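Local coordinates for protein pyrethroid hydrolase (Sphingobium faniae, PDB 5Y5R) that catalyses the hydrolysis of the carboxylic ester bond in pyrethroid insecticides such as permethrin and cypermethrin, as a member of the alpha/beta hydrolase superfamily, at residues A[104-109]-A[181-186]; A[82-87]-A[96-101]; A[196-201]-A[209-214]; A[49-54]-A[173-178]. All blocks are in the same frame, centred on the assembly; numbering follows the deposited sequence.

Contact 1: A[104-109]-A[181-186]; sequences VLTAPG and TPNPME
The backbone carbonyl O of N183 is approached by two groups of the loop 104-109. G109 N donates to N183 O at 2.7 Å, while P108 CA adds a CA-H...O contact of 3.4 Å to N183 O. The N183 side chain binds nearer the start of that loop: with CG anti to the backbone N (chi1 -178°), ND2 donates to T106 O at 3.0 Å with an N-H...O angle of 162°. T106 O lies close to the amide plane, although ND2 is tilted out of the plane of the T106 carbonyl. At the amide's other end, N183 OD1 accepts M185 N at 2.8 Å, so both polar ends are used and rotation of the buried group is fixed. T106 OG1 passes N183 CB and is bonded to V110 O. Van der Waals contacts finish the joint: P108 CB rests on M185 O at 3.4 Å, and P182 CB on G109 C at 3.9 Å. The OD1 bond closes an Asx turn at N183; from it ND2 and the N183 carbonyl hold the loop after strand 95-101 of the alpha/beta hydrolase fold, a loop whose V104 touches the bound pyrethroid.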
# COMPACT_ATOMS: atom_id res chain seq x y z
N VAL A 104 1.77 -5.20 2.19
CA VAL A 104 2.24 -5.81 3.42
C VAL A 104 1.03 -6.00 4.32
O VAL A 104 0.43 -5.03 4.79
CB VAL A 104 3.34 -4.96 4.09
CG1 VAL A 104 3.81 -5.63 5.37
CG2 VAL A 104 4.50 -4.77 3.16
N LEU A 105 0.67 -7.25 4.59
CA LEU A 105 -0.43 -7.63 5.46
C LEU A 105 0.20 -8.44 6.58
O LEU A 105 0.63 -9.58 6.37
CB LEU A 105 -1.49 -8.44 4.73
CG LEU A 105 -2.53 -9.05 5.66
CD1 LEU A 105 -3.41 -7.92 6.24
CD2 LEU A 105 -3.35 -10.14 4.97
N THR A 106 0.38 -7.82 7.73
CA THR A 106 1.00 -8.51 8.85
C THR A 106 -0.02 -8.71 9.94
O THR A 106 -0.97 -7.93 10.10
CB THR A 106 2.26 -7.78 9.36
OG1 THR A 106 1.94 -6.47 9.84
CG2 THR A 106 3.19 -7.65 8.25
N ALA A 107 0.16 -9.81 10.65
CA ALA A 107 -0.67 -10.12 11.76
C ALA A 107 -0.41 -9.11 12.86
O ALA A 107 0.67 -8.51 12.92
CB ALA A 107 -0.38 -11.54 12.23
N PRO A 108 -1.36 -8.94 13.78
CA PRO A 108 -1.14 -8.05 14.93
C PRO A 108 0.16 -8.35 15.66
O PRO A 108 0.44 -9.49 16.03
CB PRO A 108 -2.36 -8.33 15.81
CG PRO A 108 -3.46 -8.71 14.73
CD PRO A 108 -2.67 -9.63 13.87
N GLY A 109 0.96 -7.31 15.90
CA GLY A 109 2.20 -7.52 16.62
C GLY A 109 3.38 -7.90 15.76
O GLY A 109 4.49 -8.09 16.30
N THR A 181 7.36 -0.82 12.41
CA THR A 181 6.26 -0.64 13.35
C THR A 181 5.34 -1.86 13.36
O THR A 181 5.00 -2.38 12.29
CB THR A 181 5.48 0.63 13.03
OG1 THR A 181 6.20 1.75 13.58
CG2 THR A 181 4.06 0.57 13.61
N PRO A 182 5.05 -2.42 14.53
CA PRO A 182 4.18 -3.59 14.57
C PRO A 182 2.74 -3.18 14.28
O PRO A 182 2.33 -2.05 14.57
CB PRO A 182 4.31 -4.09 16.02
CG PRO A 182 5.40 -3.29 16.65
CD PRO A 182 5.44 -1.99 15.88
N ASN A 183 1.98 -4.13 13.72
CA ASN A 183 0.55 -3.92 13.50
C ASN A 183 -0.18 -3.88 14.83
O ASN A 183 -0.12 -4.85 15.58
CB ASN A 183 -0.04 -4.99 12.60
CG ASN A 183 -1.52 -4.76 12.33
OD1 ASN A 183 -2.10 -3.76 12.75
ND2 ASN A 183 -2.13 -5.65 11.57
N PRO A 184 -0.82 -2.77 15.19
CA PRO A 184 -1.56 -2.70 16.45
C PRO A 184 -3.02 -3.11 16.35
O PRO A 184 -3.76 -2.91 17.32
CB PRO A 184 -1.44 -1.21 16.79
CG PRO A 184 -1.53 -0.55 15.44
CD PRO A 184 -0.85 -1.50 14.46
N MSE A 185 -3.47 -3.65 15.23
CA MSE A 185 -4.88 -3.98 15.10
C MSE A 185 -5.35 -4.95 16.16
O MSE A 185 -4.77 -6.02 16.33
CB MSE A 185 -5.17 -4.57 13.73
CG MSE A 185 -5.35 -3.53 12.67
SE MSE A 185 -5.43 -4.41 10.98
CE MSE A 185 -7.22 -5.15 11.24
N GLU A 186 -6.39 -4.55 16.89
CA GLU A 186 -6.97 -5.41 17.90
C GLU A 186 -8.48 -5.21 17.93
O GLU A 186 -8.99 -4.17 17.50
CB GLU A 186 -6.40 -5.12 19.28
CG GLU A 186 -6.79 -3.78 19.82
CD GLU A 186 -6.12 -3.45 21.13
OE1 GLU A 186 -5.01 -3.97 21.40
OE2 GLU A 186 -6.71 -2.67 21.90

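Contact 2: A[82-87]-A[96-101]; sequences ASISWL and AGLIYL
I84 reaches the Y100 ring through a chi1 of 81°, which sets CG1 between the backbone N and the carbonyl carbon; an extended chi2 then carries CD1 straight out over the aromatic face. Y100 answers with CG anti to its carbonyl carbon, beside the backbone N, which swings the ring off the strand and into the path of the helix. The result is a CH-pi contact: CD1 of I84 stands 3.6 Å from the centroid of the Y100 ring and 14° off its normal, essentially over the centre. The same methyl lies 3.5 Å from I99 O and 3.8 Å from CD2 of L98, so one carbon is lodged among three successive strand residues. These segments belong to a beta-alpha-beta unit, strand 71-77, helix 80-90 and strand 95-101, and their axes run nearly antiparallel (165°) with a closest approach of 9.1 Å, as expected for a helix lying on a parallel sheet. The helix follows what is probably the nucleophile elbow of the alpha/beta hydrolase fold, and I84 also touches residues of that turn. L98 CD2 meets the helix backbone as well, 3.6 Å from I84 O. The single polar link is at the ring edge, where S85 OG lies in the ring plane and hydrogen-bonds to Y100 OH at 2.7 Å. S85 OG has a second partner in G81 O, so the buried hydroxyl pair is tied back to the preceding turn of the helix. On the side of the ring opposite I84, L105 packs against Y100.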
# COMPACT_ATOMS: atom_id res chain seq x y z
N ALA A 82 0.99 -1.37 5.63
CA ALA A 82 1.31 -1.09 7.03
C ALA A 82 0.52 0.11 7.54
O ALA A 82 0.07 0.13 8.69
CB ALA A 82 2.82 -0.86 7.21
N SER A 83 0.33 1.11 6.68
CA SER A 83 -0.44 2.29 7.06
C SER A 83 -1.94 1.99 7.25
O SER A 83 -2.57 2.53 8.16
CB SER A 83 -0.24 3.37 6.00
OG SER A 83 1.11 3.82 6.03
N ILE A 84 -2.54 1.19 6.35
CA ILE A 84 -3.99 0.99 6.47
C ILE A 84 -4.31 0.13 7.68
O ILE A 84 -5.40 0.23 8.23
CB ILE A 84 -4.63 0.38 5.19
CG1 ILE A 84 -4.43 -1.13 5.14
CG2 ILE A 84 -4.15 1.06 3.94
CD1 ILE A 84 -5.27 -1.79 4.06
N SER A 85 -3.41 -0.79 8.05
CA SER A 85 -3.58 -1.52 9.30
C SER A 85 -3.46 -0.59 10.51
O SER A 85 -4.21 -0.71 11.49
CB SER A 85 -2.54 -2.65 9.37
OG SER A 85 -2.71 -3.57 8.30
N TRP A 86 -2.47 0.30 10.50
CA TRP A 86 -2.34 1.22 11.62
C TRP A 86 -3.57 2.13 11.71
O TRP A 86 -4.15 2.29 12.79
CB TRP A 86 -1.05 2.03 11.47
CG TRP A 86 -0.67 2.73 12.72
CD1 TRP A 86 0.27 2.35 13.63
CD2 TRP A 86 -1.19 3.98 13.19
NE1 TRP A 86 0.35 3.27 14.64
CE2 TRP A 86 -0.55 4.28 14.39
CE3 TRP A 86 -2.16 4.87 12.70
CZ2 TRP A 86 -0.83 5.43 15.12
CZ3 TRP A 86 -2.44 6.02 13.43
CH2 TRP A 86 -1.78 6.28 14.62
N LEU A 87 -4.00 2.68 10.58
CA LEU A 87 -5.17 3.55 10.55
C LEU A 87 -6.44 2.82 10.95
O LEU A 87 -7.28 3.36 11.68
CB LEU A 87 -5.34 4.11 9.15
CG LEU A 87 -4.41 5.26 8.77
CD1 LEU A 87 -4.27 5.35 7.25
CD2 LEU A 87 -4.99 6.52 9.31
N ALA A 96 -14.79 1.14 6.77
CA ALA A 96 -15.70 0.05 6.45
C ALA A 96 -15.02 -1.12 5.74
O ALA A 96 -15.65 -2.18 5.60
CB ALA A 96 -16.85 0.57 5.57
N GLY A 97 -13.81 -0.95 5.23
CA GLY A 97 -13.15 -2.01 4.49
C GLY A 97 -11.67 -1.75 4.30
O GLY A 97 -11.22 -0.60 4.22
N LEU A 98 -10.91 -2.84 4.20
CA LEU A 98 -9.46 -2.77 4.00
C LEU A 98 -9.07 -3.54 2.74
O LEU A 98 -9.41 -4.72 2.60
CB LEU A 98 -8.70 -3.33 5.21
CG LEU A 98 -8.81 -2.51 6.49
CD1 LEU A 98 -8.16 -3.25 7.65
CD2 LEU A 98 -8.19 -1.11 6.34
N ILE A 99 -8.33 -2.89 1.86
CA ILE A 99 -7.88 -3.53 0.63
C ILE A 99 -6.35 -3.54 0.62
O ILE A 99 -5.73 -2.47 0.62
CB ILE A 99 -8.40 -2.79 -0.60
CG1 ILE A 99 -9.93 -2.72 -0.60
CG2 ILE A 99 -7.91 -3.47 -1.86
CD1 ILE A 99 -10.44 -2.00 -1.79
N TYR A 100 -5.76 -4.73 0.54
CA TYR A 100 -4.31 -4.90 0.49
C TYR A 100 -3.91 -5.29 -0.94
O TYR A 100 -4.10 -6.44 -1.35
CB TYR A 100 -3.84 -5.94 1.51
CG TYR A 100 -4.09 -5.57 2.94
CD1 TYR A 100 -5.34 -5.76 3.53
CD2 TYR A 100 -3.10 -5.01 3.71
CE1 TYR A 100 -5.59 -5.44 4.83
CE2 TYR A 100 -3.34 -4.66 5.01
CZ TYR A 100 -4.59 -4.87 5.57
OH TYR A 100 -4.81 -4.55 6.90
N LEU A 101 -3.33 -4.35 -1.68
CA LEU A 101 -2.97 -4.54 -3.08
C LEU A 101 -1.49 -4.89 -3.18
O LEU A 101 -0.62 -4.01 -3.18
CB LEU A 101 -3.31 -3.28 -3.89
CG LEU A 101 -2.86 -3.26 -5.36
CD1 LEU A 101 -3.38 -4.46 -6.18
CD2 LEU A 101 -3.26 -1.95 -6.02

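Contact 3: A[196-201]-A[209-214]; sequences YIEALD and VQRQMQ
The salt bridge is made by E198, whose carboxylate sits at the edge of the R211 guanidinium, the two planes 36° apart. R211 NE donates to E198 OE2 at 3.1 Å, on the syn side of that oxygen but tilted out of the carboxylate plane, and R211 NH1 adds a weak second bond to E198 OE1 at 3.4 Å. Two neutral donors also bond to this carboxylate: Q214 NE2 gives E198 OE2 a weak bond of 3.3 Å, while E198 OE1 is held from strand 222-226 by S225 OG. Amide-to-backbone bonding is the work of Q210, which grips A199 at both its peptide groups. Q210 OE1 accepts A199 N at 3.1 Å, in the carbonyl plane on a lone pair, and Q210 NE2 returns a bond to A199 O at 3.2 Å; L205 O is a further acceptor for NE2. Stacking supplies another kind of contact. The amide of Q214 lies over the Y196 ring, planes only 9° apart, with NE2 3.5 Å from Y196 CD1, and Q214 CG makes a CH-pi contact with the same face. At the far end of the ring, Y196 OH bonds to A103 O, and CE of selenomethionine M213 packs 3.5 Å from Y196 OH. Strand 194-199 and helix 207-216, both of a beta-alpha-beta unit, are thus joined mainly through polar groups. Q210 pairs with the backbone where the strand ends and also touches D202; this is consistent with a second-shell role for Q210, steadying the chain that carries D202, the probable charge-relay acid.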
# COMPACT_ATOMS: atom_id res chain seq x y z
N TYR A 196 -7.52 -8.99 -0.03
CA TYR A 196 -6.19 -9.00 -0.62
C TYR A 196 -6.31 -9.16 -2.13
O TYR A 196 -6.88 -10.13 -2.62
CB TYR A 196 -5.33 -10.14 -0.05
CG TYR A 196 -3.84 -9.89 -0.20
CD1 TYR A 196 -3.17 -10.16 -1.38
CD2 TYR A 196 -3.11 -9.35 0.85
CE1 TYR A 196 -1.80 -9.91 -1.50
CE2 TYR A 196 -1.76 -9.10 0.73
CZ TYR A 196 -1.11 -9.38 -0.43
OH TYR A 196 0.24 -9.10 -0.50
N ILE A 197 -5.76 -8.20 -2.87
CA ILE A 197 -5.66 -8.30 -4.33
C ILE A 197 -4.23 -8.70 -4.64
O ILE A 197 -3.32 -7.88 -4.47
CB ILE A 197 -6.03 -6.99 -5.03
CG1 ILE A 197 -7.42 -6.52 -4.61
CG2 ILE A 197 -5.94 -7.16 -6.55
CD1 ILE A 197 -7.93 -5.33 -5.40
N GLU A 198 -4.04 -9.96 -5.05
CA GLU A 198 -2.73 -10.46 -5.41
C GLU A 198 -2.38 -9.99 -6.81
O GLU A 198 -3.24 -9.94 -7.69
CB GLU A 198 -2.67 -12.01 -5.42
CG GLU A 198 -3.29 -12.76 -4.28
CD GLU A 198 -3.31 -14.28 -4.55
OE1 GLU A 198 -3.63 -14.71 -5.68
OE2 GLU A 198 -3.00 -15.05 -3.64
N ALA A 199 -1.11 -9.71 -7.01
CA ALA A 199 -0.51 -9.49 -8.33
C ALA A 199 0.30 -10.76 -8.64
O ALA A 199 1.34 -10.99 -8.02
CB ALA A 199 0.37 -8.24 -8.32
N LEU A 200 -0.24 -11.61 -9.53
CA LEU A 200 0.31 -12.95 -9.73
C LEU A 200 1.77 -12.96 -10.18
O LEU A 200 2.53 -13.88 -9.83
CB LEU A 200 -0.54 -13.73 -10.71
CG LEU A 200 -1.95 -13.97 -10.16
CD1 LEU A 200 -2.89 -14.55 -11.22
CD2 LEU A 200 -1.85 -14.89 -8.96
N ASP A 201 2.20 -11.98 -10.99
CA ASP A 201 3.55 -12.01 -11.54
C ASP A 201 4.48 -11.01 -10.87
O ASP A 201 5.46 -10.58 -11.48
CB ASP A 201 3.53 -11.78 -13.06
CG ASP A 201 2.67 -12.81 -13.80
OD1 ASP A 201 2.28 -13.81 -13.16
OD2 ASP A 201 2.41 -12.64 -15.02
N VAL A 209 5.10 -15.10 -1.12
CA VAL A 209 5.10 -14.26 0.08
C VAL A 209 3.73 -13.64 0.30
O VAL A 209 3.27 -13.52 1.44
CB VAL A 209 6.18 -13.18 -0.04
CG1 VAL A 209 6.07 -12.24 1.11
CG2 VAL A 209 7.52 -13.86 -0.03
N GLN A 210 3.12 -13.15 -0.77
CA GLN A 210 1.77 -12.64 -0.69
C GLN A 210 0.85 -13.66 -0.05
O GLN A 210 0.13 -13.34 0.89
CB GLN A 210 1.28 -12.28 -2.09
CG GLN A 210 1.94 -11.05 -2.66
CD GLN A 210 1.55 -10.82 -4.08
OE1 GLN A 210 0.38 -10.48 -4.38
NE2 GLN A 210 2.49 -11.04 -4.99
N ARG A 211 0.88 -14.89 -0.56
CA ARG A 211 -0.04 -15.91 -0.03
C ARG A 211 0.33 -16.33 1.39
O ARG A 211 -0.55 -16.75 2.15
CB ARG A 211 -0.10 -17.13 -0.96
CG ARG A 211 -0.74 -16.84 -2.33
CD ARG A 211 -0.56 -17.91 -3.41
NE ARG A 211 -1.35 -17.53 -4.59
CZ ARG A 211 -1.33 -18.10 -5.80
NH1 ARG A 211 -2.09 -17.60 -6.76
NH2 ARG A 211 -0.55 -19.13 -6.07
N GLN A 212 1.61 -16.24 1.74
CA GLN A 212 2.05 -16.58 3.09
C GLN A 212 1.52 -15.56 4.08
O GLN A 212 1.10 -15.91 5.20
CB GLN A 212 3.58 -16.66 3.12
CG GLN A 212 4.17 -17.21 4.40
CD GLN A 212 3.89 -18.69 4.54
OE1 GLN A 212 3.97 -19.44 3.56
NE2 GLN A 212 3.58 -19.12 5.75
N MSE A 213 1.50 -14.29 3.69
CA MSE A 213 0.94 -13.27 4.54
C MSE A 213 -0.56 -13.46 4.77
O MSE A 213 -1.03 -13.36 5.90
CB MSE A 213 1.24 -11.89 3.95
CG MSE A 213 2.70 -11.56 4.15
SE MSE A 213 3.22 -9.78 3.55
CE MSE A 213 2.89 -9.96 1.67
N GLN A 214 -1.31 -13.73 3.70
CA GLN A 214 -2.73 -14.08 3.90
C GLN A 214 -2.86 -15.25 4.86
O GLN A 214 -3.66 -15.21 5.80
CB GLN A 214 -3.39 -14.42 2.56
CG GLN A 214 -3.40 -13.27 1.62
CD GLN A 214 -3.75 -13.69 0.22
OE1 GLN A 214 -4.88 -14.09 -0.07
NE2 GLN A 214 -2.79 -13.59 -0.66

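Contact 4: A[49-54]-A[173-178]; sequences LSVVDM and TQSTVP
An ST turn at the end of strand 174-175, in the cap region inserted between core strands 95-101 and 194-199 of the alpha/beta hydrolase fold, packs here against the loop that leads into helix 54-57. D53 is the N-cap of that helix, its OD1 bonded to H56 N. Direct contact between the two segments is van der Waals in kind. V177 is the wedge, and its two methyls split the work: CG1 lies 3.9 Å from D53 C, against the backbone at the helix start, whereas CG2 meets CG1 of V51 at 4.2 Å. Selenomethionine M54 closes the other end. Its chain is bent twice, at chi2 (-67°) and chi3 (-80°), which folds the selenium back toward V177 and P178. SE of M54 comes to 3.7 Å from P178 CA and 4.1 Å from V177 CG1, so the side chain runs past V177 and lies across the proline at about a right angle. Beyond these residues, Y57 of the helix touches both V51 and P178, and M54 continues onto S83 and W86 of helix 80-90. The polar element is S175, whose OG stands anti to the backbone N (chi1 170°). That torsion directs the oxygen at the turn, where it accepts V177 N at 3.1 Å, and also brings it 3.9 Å from V51 CB. A water links the two segments, donating to V51 O at 2.9 Å and accepting from S175 OG at 3.0 Å.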
# COMPACT_ATOMS: atom_id res chain seq x y z
N LEU A 49 13.46 12.32 7.08
CA LEU A 49 13.78 12.52 8.49
C LEU A 49 12.68 13.24 9.25
O LEU A 49 12.73 13.28 10.49
CB LEU A 49 15.11 13.25 8.67
CG LEU A 49 16.37 12.53 8.17
CD1 LEU A 49 17.58 13.47 8.26
CD2 LEU A 49 16.64 11.27 8.95
N SER A 50 11.74 13.86 8.55
CA SER A 50 10.64 14.55 9.23
C SER A 50 9.61 13.59 9.80
O SER A 50 8.87 13.96 10.72
CB SER A 50 9.97 15.52 8.24
OG SER A 50 9.25 14.80 7.24
N VAL A 51 9.55 12.36 9.33
CA VAL A 51 8.55 11.45 9.86
C VAL A 51 8.93 11.04 11.27
O VAL A 51 9.96 10.39 11.49
CB VAL A 51 8.40 10.23 8.96
CG1 VAL A 51 7.31 9.34 9.51
CG2 VAL A 51 8.12 10.68 7.53
N VAL A 52 8.06 11.32 12.23
CA VAL A 52 8.35 10.98 13.61
C VAL A 52 7.92 9.56 13.94
O VAL A 52 8.72 8.75 14.42
CB VAL A 52 7.65 11.98 14.54
CG1 VAL A 52 7.93 11.58 15.95
CG2 VAL A 52 8.13 13.40 14.23
N ASP A 53 6.67 9.21 13.65
CA ASP A 53 6.14 7.89 13.95
C ASP A 53 4.93 7.68 13.04
O ASP A 53 4.67 8.48 12.14
CB ASP A 53 5.84 7.74 15.45
CG ASP A 53 4.80 8.73 15.96
OD1 ASP A 53 4.18 9.44 15.15
OD2 ASP A 53 4.60 8.78 17.20
N MSE A 54 4.21 6.58 13.23
CA MSE A 54 3.17 6.23 12.28
C MSE A 54 1.97 7.16 12.35
O MSE A 54 1.36 7.43 11.33
CB MSE A 54 2.71 4.79 12.49
CG MSE A 54 3.73 3.79 11.95
SE MSE A 54 3.87 3.85 10.01
CE MSE A 54 2.26 2.76 9.54
N THR A 173 13.86 9.73 -1.20
CA THR A 173 14.24 9.05 0.04
C THR A 173 13.04 8.71 0.92
O THR A 173 12.24 9.58 1.26
CB THR A 173 15.25 9.89 0.85
OG1 THR A 173 16.39 10.20 0.05
CG2 THR A 173 15.75 9.09 2.03
N GLN A 174 12.97 7.45 1.34
CA GLN A 174 11.86 6.87 2.08
C GLN A 174 12.22 6.67 3.55
O GLN A 174 13.31 6.17 3.84
CB GLN A 174 11.49 5.52 1.48
CG GLN A 174 10.64 4.72 2.43
CD GLN A 174 9.20 5.17 2.38
OE1 GLN A 174 8.68 5.52 1.31
NE2 GLN A 174 8.57 5.26 3.53
N SER A 175 11.29 6.95 4.46
CA SER A 175 11.52 6.74 5.89
C SER A 175 11.40 5.25 6.26
O SER A 175 10.58 4.52 5.72
CB SER A 175 10.52 7.53 6.73
OG SER A 175 10.60 7.13 8.09
N THR A 176 12.26 4.80 7.17
CA THR A 176 12.20 3.40 7.58
C THR A 176 11.15 3.16 8.66
O THR A 176 10.95 2.01 9.07
CB THR A 176 13.58 2.93 8.02
OG1 THR A 176 13.99 3.72 9.14
CG2 THR A 176 14.60 3.02 6.88
N VAL A 177 10.43 4.22 9.04
CA VAL A 177 9.45 4.14 10.13
C VAL A 177 8.39 3.07 9.91
O VAL A 177 8.07 2.35 10.88
CB VAL A 177 8.83 5.53 10.38
CG1 VAL A 177 7.50 5.41 11.16
CG2 VAL A 177 9.79 6.42 11.13
N PRO A 178 7.71 2.98 8.76
CA PRO A 178 6.72 1.91 8.58
C PRO A 178 7.30 0.51 8.57
O PRO A 178 6.58 -0.43 8.90
CB PRO A 178 6.05 2.28 7.25
CG PRO A 178 7.01 3.12 6.54
CD PRO A 178 7.69 3.92 7.62
O HOH W 1 12.06 9.05 9.91

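Contacts 2 and 3 are the buried pair: each sets a helix against a strand of the parallel sheet, and strands 95-101 and 194-199 are neighbours joined by backbone pairing, Y100 O with I197 N. Their chemistry differs, since contact 2 is apolar around one hydroxyl pair, whereas contact 3, beside the probable charge-relay aspartate, is dominated by amides and ions. Contacts 1 and 4 join loops and are only partly buried. Contact 1 relies on backbone and asparagine bonds, contact 4 on branched methyls, selenium and a water. Contacts 1 and 2 each touch all the others; contacts 3 and 4, about 25 Å apart between centres, do not meet.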